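Local coordinates for botulinum neurotoxin type G (Clostridium botulinum, PDB 3MPP), which binds the neuronal cell surface through the receptor-binding domain of its heavy chain, so that the toxin's protease light chain can be delivered into the host cytosol, at residues D65-N70 with I112-I117; T147-N150 with A156-Y159. The protein carries 4 engineered substitutions. All blocks are in the same frame, centred on the assembly; numbering follows the deposited sequence.

Contact 1 of 2, residues D65-N70 with I112-I117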
ATOM      1  N   ASP A  65     -14.378  29.089   1.371  1.00136.88           N
ATOM      2  CA  ASP A  65     -14.038  28.592   2.700  1.00133.53           C
ATOM      3  C   ASP A  65     -14.530  27.158   2.893  1.00123.18           C
ATOM      4  O   ASP A  65     -14.437  26.601   3.988  1.00121.95           O
ATOM      5  CB  ASP A  65     -14.625  29.507   3.779  1.00143.68           C
ATOM      6  CG  ASP A  65     -13.982  29.295   5.137  1.00145.33           C
ATOM      7  OD1 ASP A  65     -12.841  28.792   5.184  1.00141.92           O
ATOM      8  OD2 ASP A  65     -14.616  29.636   6.158  1.00148.99           O
ATOM      9  N   ASN A  66     -15.059  26.568   1.824  1.00113.06           N
ATOM     10  CA  ASN A  66     -15.488  25.169   1.841  1.00 99.74           C
ATOM     11  C   ASN A  66     -14.916  24.368   0.675  1.00 79.72           C
ATOM     12  O   ASN A  66     -15.354  24.510  -0.465  1.00 76.34           O
ATOM     13  CB  ASN A  66     -17.018  25.064   1.836  1.00104.58           C
ATOM     14  CG  ASN A  66     -17.609  25.077   3.230  1.00100.62           C
ATOM     15  OD1 ASN A  66     -17.222  25.882   4.074  1.00 97.16           O
ATOM     16  ND2 ASN A  66     -18.553  24.180   3.479  1.00104.70           N
ATOM     17  N   PHE A  67     -13.934  23.521   0.960  1.00 65.70           N
ATOM     18  CA  PHE A  67     -13.376  22.672  -0.079  1.00 66.40           C
ATOM     19  C   PHE A  67     -12.712  21.442   0.522  1.00 63.45           C
ATOM     20  O   PHE A  67     -12.591  21.321   1.744  1.00 58.92           O
ATOM     21  CB  PHE A  67     -12.387  23.449  -0.953  1.00 74.95           C
ATOM     22  CG  PHE A  67     -11.052  23.682  -0.306  1.00 77.79           C
ATOM     23  CD1 PHE A  67     -10.913  24.597   0.722  1.00 86.97           C
ATOM     24  CD2 PHE A  67      -9.935  22.997  -0.740  1.00 72.64           C
ATOM     25  CE1 PHE A  67      -9.681  24.815   1.312  1.00 87.47           C
ATOM     26  CE2 PHE A  67      -8.702  23.209  -0.156  1.00 75.62           C
ATOM     27  CZ  PHE A  67      -8.575  24.120   0.871  1.00 81.56           C
ATOM     28  N   SER A  68     -12.298  20.529  -0.349  1.00 56.83           N
ATOM     29  CA  SER A  68     -11.686  19.283   0.087  1.00 53.96           C
ATOM     30  C   SER A  68     -10.519  18.938  -0.812  1.00 55.29           C
ATOM     31  O   SER A  68     -10.553  19.202  -2.015  1.00 61.09           O
ATOM     32  CB  SER A  68     -12.709  18.147   0.048  1.00 58.20           C
ATOM     33  OG  SER A  68     -13.887  18.486   0.760  1.00 57.88           O
ATOM     34  N   ILE A  69      -9.487  18.350  -0.214  1.00 50.36           N
ATOM     35  CA  ILE A  69      -8.320  17.886  -0.943  1.00 50.97           C
ATOM     36  C   ILE A  69      -8.224  16.381  -0.744  1.00 49.64           C
ATOM     37  O   ILE A  69      -8.355  15.898   0.384  1.00 45.52           O
ATOM     38  CB  ILE A  69      -7.032  18.505  -0.387  1.00 48.60           C
ATOM     39  CG1 ILE A  69      -7.080  20.028  -0.483  1.00 59.55           C
ATOM     40  CG2 ILE A  69      -5.811  17.960  -1.126  1.00 44.32           C
ATOM     41  CD1 ILE A  69      -7.280  20.535  -1.888  1.00 61.79           C
ATOM     42  N   ASN A  70      -7.997  15.649  -1.833  1.00 46.38           N
ATOM     43  CA  ASN A  70      -7.877  14.189  -1.777  1.00 45.70           C
ATOM     44  C   ASN A  70      -6.739  13.727  -2.671  1.00 46.79           C
ATOM     45  O   ASN A  70      -6.598  14.182  -3.809  1.00 44.08           O
ATOM     46  CB  ASN A  70      -9.203  13.524  -2.184  1.00 45.24           C
ATOM     47  CG  ASN A  70      -9.083  12.006  -2.399  1.00 49.99           C
ATOM     48  OD1 ASN A  70      -8.708  11.245  -1.493  1.00 45.84           O
ATOM     49  ND2 ASN A  70      -9.435  11.564  -3.599  1.00 43.62           N
ATOM     50  N   ILE A 112       1.845  13.566   8.543  1.00 32.92           N
ATOM     51  CA  ILE A 112       1.367  14.280   7.375  1.00 33.74           C
ATOM     52  C   ILE A 112       0.544  15.448   7.905  1.00 37.33           C
ATOM     53  O   ILE A 112      -0.301  15.261   8.780  1.00 35.60           O
ATOM     54  CB  ILE A 112       0.525  13.361   6.465  1.00 43.53           C
ATOM     55  CG1 ILE A 112       0.030  14.127   5.238  1.00 52.78           C
ATOM     56  CG2 ILE A 112      -0.628  12.763   7.235  1.00 46.55           C
ATOM     57  CD1 ILE A 112       1.003  14.128   4.090  1.00 57.34           C
ATOM     58  N   ILE A 113       0.808  16.649   7.394  1.00 36.05           N
ATOM     59  CA  ILE A 113       0.347  17.881   8.042  1.00 30.99           C
ATOM     60  C   ILE A 113      -0.366  18.832   7.087  1.00 41.49           C
ATOM     61  O   ILE A 113       0.131  19.130   6.002  1.00 37.98           O
ATOM     62  CB  ILE A 113       1.532  18.666   8.637  1.00 35.54           C
ATOM     63  CG1 ILE A 113       2.292  17.825   9.660  1.00 43.53           C
ATOM     64  CG2 ILE A 113       1.063  19.976   9.241  1.00 35.59           C
ATOM     65  CD1 ILE A 113       3.620  18.447  10.062  1.00 47.48           C
ATOM     66  N   TRP A 114      -1.524  19.316   7.516  1.00 37.91           N
ATOM     67  CA  TRP A 114      -2.297  20.305   6.776  1.00 46.17           C
ATOM     68  C   TRP A 114      -2.236  21.659   7.503  1.00 45.97           C
ATOM     69  O   TRP A 114      -2.488  21.735   8.699  1.00 51.42           O
ATOM     70  CB  TRP A 114      -3.745  19.815   6.672  1.00 49.01           C
ATOM     71  CG  TRP A 114      -4.737  20.792   6.115  1.00 54.90           C
ATOM     72  CD1 TRP A 114      -5.712  21.454   6.808  1.00 58.56           C
ATOM     73  CD2 TRP A 114      -4.885  21.184   4.745  1.00 52.47           C
ATOM     74  NE1 TRP A 114      -6.449  22.236   5.956  1.00 59.48           N
ATOM     75  CE2 TRP A 114      -5.962  22.089   4.685  1.00 56.80           C
ATOM     76  CE3 TRP A 114      -4.214  20.856   3.565  1.00 49.08           C
ATOM     77  CZ2 TRP A 114      -6.377  22.673   3.493  1.00 58.33           C
ATOM     78  CZ3 TRP A 114      -4.629  21.438   2.387  1.00 50.60           C
ATOM     79  CH2 TRP A 114      -5.702  22.334   2.358  1.00 50.74           C
ATOM     80  N   THR A 115      -1.894  22.719   6.781  1.00 43.30           N
ATOM     81  CA  THR A 115      -1.708  24.027   7.395  1.00 50.72           C
ATOM     82  C   THR A 115      -2.450  25.128   6.648  1.00 52.03           C
ATOM     83  O   THR A 115      -2.402  25.198   5.415  1.00 45.93           O
ATOM     84  CB  THR A 115      -0.211  24.412   7.476  1.00 47.37           C
ATOM     85  OG1 THR A 115       0.492  23.467   8.296  1.00 45.16           O
ATOM     86  CG2 THR A 115      -0.056  25.804   8.058  1.00 44.72           C
ATOM     87  N   LEU A 116      -3.143  25.974   7.411  1.00 46.83           N
ATOM     88  CA  LEU A 116      -3.810  27.155   6.878  1.00 55.65           C
ATOM     89  C   LEU A 116      -3.117  28.380   7.439  1.00 61.34           C
ATOM     90  O   LEU A 116      -2.859  28.463   8.638  1.00 65.27           O
ATOM     91  CB  LEU A 116      -5.287  27.175   7.274  1.00 62.68           C
ATOM     92  CG  LEU A 116      -6.176  26.099   6.649  1.00 67.96           C
ATOM     93  CD1 LEU A 116      -7.522  26.035   7.364  1.00 75.88           C
ATOM     94  CD2 LEU A 116      -6.363  26.361   5.163  1.00 67.24           C
ATOM     95  N   ILE A 117      -2.797  29.326   6.564  1.00 65.86           N
ATOM     96  CA  ILE A 117      -2.108  30.536   6.972  1.00 62.62           C
ATOM     97  C   ILE A 117      -2.863  31.747   6.451  1.00 63.72           C
ATOM     98  O   ILE A 117      -3.181  31.826   5.259  1.00 59.92           O
ATOM     99  CB  ILE A 117      -0.660  30.562   6.446  1.00 67.27           C
ATOM    100  CG1 ILE A 117       0.076  29.290   6.874  1.00 71.62           C
ATOM    101  CG2 ILE A 117       0.067  31.827   6.922  1.00 61.34           C
ATOM    102  CD1 ILE A 117       1.523  29.241   6.452  1.00 80.01           C
TER
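Trp114 reaches Phe67 and Ile69 with the far end of its indole. CZ2 and CH2, on the rim of the six-membered ring, meet the tip of the Phe67 ring, and Phe67 CZ lies 3.7 Å from Trp114 CH2. This CZ sits at the indole edge, close to the indole plane. The two side chains come from opposite directions, but the rings are neither stacked nor perpendicular: the Phe67 ring and the six-membered ring of Trp114 have centroids 6.0 Å apart, with planes at 55°. Trp114 extends with CG anti to the backbone N (chi1 171°), which carries the indole across to the other strand. With CG between its own N and carbonyl carbon (chi1 76°), the Phe67 ring swings inward, and its CZ reaches the indole. The strands belong to the two facing sheets of the lectin-like jelly roll in the N-terminal receptor-binding subdomain, 67-74 in one and 111-117 in the other. Their nearest CA atoms, of Ile69 and Trp114, are 10.1 Å apart, so the contact is made by side chains alone. Ile69 points toward the opposite sheet and crosses the indole at about a right angle. Its CG1 branch does the touching, 3.9 Å from Trp114 CH2, while its CD1 lies at the edge of the Phe67 ring, in plane. Trp103 meets both Phe67 and Trp114 and extends this aromatic cluster.

Contact 2 of 2, residues T147-N150 with A156-Y159; sequences TITN and ANIY
Strands 147-150 and 156-159 run antiparallel at 165°, and four backbone hydrogen bonds join them as two reciprocal pairs, Thr147 with Tyr159 and Thr149 with Asn157. The shortest is Tyr159 N to Thr147 O, 2.7 Å and nearly straight. Ile148-Ile158 and Asn150-Ala156 are the non-hydrogen-bonded pairs, where CA-H groups approach carbonyl oxygens, as with Ile148 CA and Asn157 O at 3.2 Å. Thr149, Asn157, Thr147 and Tyr159 share one face. Thr149 places OG1 between its own N and carbonyl carbon (chi1 62°), aimed across at the neighbouring strand. There Thr149 OG1 packs closely on Asn157 CB, at 3.2 Å, and sits at the edge of the Tyr159 ring, in its plane, 3.7 Å from Tyr159 CE2. The pair forms a beta hairpin in the curved sheet of the N-terminal jelly-roll subdomain, with residues 151-155 as the connection. A water bridges the same hydroxyl to the phenol, 2.9 Å from Thr149 OG1 and 2.6 Å from Tyr159 OH. This ties the far end of the tyrosine to the adjacent strand. Tyr159 CB packs beside Thr147 CB, 3.8 Å away, and Thr147 O lies at the ring edge near CD2. Val213 of helix 210-220 touches both Thr147 and Tyr159 on this face. The other face carries Ile148 and Ile158, loosely apposed with Ile148 CG1 4.4 Å from Ile158 CG1, and the methyl of Ala156 beside the Asn150 side chain.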
ATOM      1  N   THR A 147      -7.703  12.497   2.844  1.00 42.43           N
ATOM      2  CA  THR A 147      -8.715  13.458   2.459  1.00 44.90           C
ATOM      3  C   THR A 147      -8.785  14.523   3.535  1.00 47.97           C
ATOM      4  O   THR A 147      -8.963  14.220   4.717  1.00 43.81           O
ATOM      5  CB  THR A 147     -10.110  12.806   2.301  1.00 46.27           C
ATOM      6  OG1 THR A 147     -10.046  11.761   1.323  1.00 45.07           O
ATOM      7  CG2 THR A 147     -11.137  13.848   1.853  1.00 46.35           C
ATOM      8  N   ILE A 148      -8.618  15.769   3.119  1.00 47.58           N
ATOM      9  CA  ILE A 148      -8.733  16.892   4.025  1.00 48.40           C
ATOM     10  C   ILE A 148      -9.946  17.712   3.622  1.00 50.42           C
ATOM     11  O   ILE A 148     -10.073  18.102   2.461  1.00 47.85           O
ATOM     12  CB  ILE A 148      -7.498  17.819   3.964  1.00 43.77           C
ATOM     13  CG1 ILE A 148      -6.211  17.049   4.277  1.00 45.47           C
ATOM     14  CG2 ILE A 148      -7.656  18.968   4.927  1.00 43.91           C
ATOM     15  CD1 ILE A 148      -5.476  16.569   3.047  1.00 47.35           C
ATOM     16  N   THR A 149     -10.833  17.960   4.578  1.00 47.40           N
ATOM     17  CA  THR A 149     -11.994  18.812   4.343  1.00 53.86           C
ATOM     18  C   THR A 149     -11.933  20.001   5.289  1.00 60.59           C
ATOM     19  O   THR A 149     -11.342  19.920   6.365  1.00 62.25           O
ATOM     20  CB  THR A 149     -13.341  18.063   4.542  1.00 59.97           C
ATOM     21  OG1 THR A 149     -13.452  17.602   5.894  1.00 61.31           O
ATOM     22  CG2 THR A 149     -13.457  16.880   3.594  1.00 59.72           C
ATOM     23  N   ASN A 150     -12.542  21.106   4.881  1.00 60.25           N
ATOM     24  CA  ASN A 150     -12.565  22.304   5.706  1.00 71.86           C
ATOM     25  C   ASN A 150     -13.857  23.063   5.467  1.00 75.51           C
ATOM     26  O   ASN A 150     -14.290  23.208   4.326  1.00 72.18           O
ATOM     27  CB  ASN A 150     -11.365  23.199   5.385  1.00 78.27           C
ATOM     28  CG  ASN A 150     -11.271  24.404   6.306  1.00 94.27           C
ATOM     29  OD1 ASN A 150     -11.338  24.274   7.528  1.00103.29           O
ATOM     30  ND2 ASN A 150     -11.107  25.586   5.720  1.00 98.41           N
ATOM     31  N   ALA A 156     -11.727  21.744  10.341  1.00 74.58           N
ATOM     32  CA  ALA A 156     -10.857  21.057   9.406  1.00 66.22           C
ATOM     33  C   ALA A 156     -10.830  19.593   9.807  1.00 66.67           C
ATOM     34  O   ALA A 156     -10.702  19.281  10.989  1.00 72.73           O
ATOM     35  CB  ALA A 156      -9.458  21.651   9.445  1.00 67.39           C
ATOM     36  N   ASN A 157     -10.967  18.701   8.827  1.00 64.16           N
ATOM     37  CA  ASN A 157     -10.966  17.262   9.083  1.00 56.69           C
ATOM     38  C   ASN A 157      -9.934  16.540   8.233  1.00 54.25           C
ATOM     39  O   ASN A 157      -9.755  16.865   7.059  1.00 53.97           O
ATOM     40  CB  ASN A 157     -12.340  16.659   8.787  1.00 62.29           C
ATOM     41  CG  ASN A 157     -13.473  17.399   9.480  1.00 62.55           C
ATOM     42  OD1 ASN A 157     -13.683  18.590   9.257  1.00 74.76           O
ATOM     43  ND2 ASN A 157     -14.217  16.687  10.310  1.00 70.88           N
ATOM     44  N   ILE A 158      -9.266  15.553   8.825  1.00 49.11           N
ATOM     45  CA  ILE A 158      -8.377  14.681   8.074  1.00 48.64           C
ATOM     46  C   ILE A 158      -8.926  13.269   8.100  1.00 49.73           C
ATOM     47  O   ILE A 158      -9.138  12.690   9.166  1.00 49.98           O
ATOM     48  CB  ILE A 158      -6.950  14.650   8.648  1.00 53.08           C
ATOM     49  CG1 ILE A 158      -6.285  16.015   8.534  1.00 59.01           C
ATOM     50  CG2 ILE A 158      -6.105  13.609   7.914  1.00 55.56           C
ATOM     51  CD1 ILE A 158      -4.810  15.973   8.837  1.00 58.89           C
ATOM     52  N   TYR A 159      -9.161  12.729   6.913  1.00 44.94           N
ATOM     53  CA  TYR A 159      -9.564  11.347   6.766  1.00 39.58           C
ATOM     54  C   TYR A 159      -8.376  10.559   6.243  1.00 46.68           C
ATOM     55  O   TYR A 159      -7.676  11.025   5.359  1.00 39.81           O
ATOM     56  CB  TYR A 159     -10.698  11.249   5.757  1.00 37.65           C
ATOM     57  CG  TYR A 159     -11.961  11.939   6.191  1.00 45.64           C
ATOM     58  CD1 TYR A 159     -13.023  11.214   6.711  1.00 53.52           C
ATOM     59  CD2 TYR A 159     -12.095  13.316   6.079  1.00 47.59           C
ATOM     60  CE1 TYR A 159     -14.191  11.843   7.108  1.00 57.44           C
ATOM     61  CE2 TYR A 159     -13.256  13.957   6.472  1.00 52.48           C
ATOM     62  CZ  TYR A 159     -14.298  13.217   6.986  1.00 58.07           C
ATOM     63  OH  TYR A 159     -15.454  13.845   7.379  1.00 63.54           O
TER
HETATM   64  O   HOH W   1     -15.943  16.234   6.377  1.00 50.75           O

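Both contacts lie in the N-terminal receptor-binding subdomain, with centres about 7 Å apart, and away from the ganglioside-binding motif. They come in series along the chain, contact 1 closing before contact 2 opens. Strands 67-74 and 144-150 are neighbours in one sheet, joined by backbone bonds that probably include Ile69 N to Ile148 O, at 2.8 Å. Contact 2 extends that sheet by a hairpin strand, whereas contact 1 crosses the packed interior to the facing sheet. Trp114 links them, since its indole also packs against Ile148. Strand 144-150 thus pairs with both 67-74 and 156-160, so the two contacts share a sheet of the jelly roll that forms the N-terminal half of the receptor-binding domain.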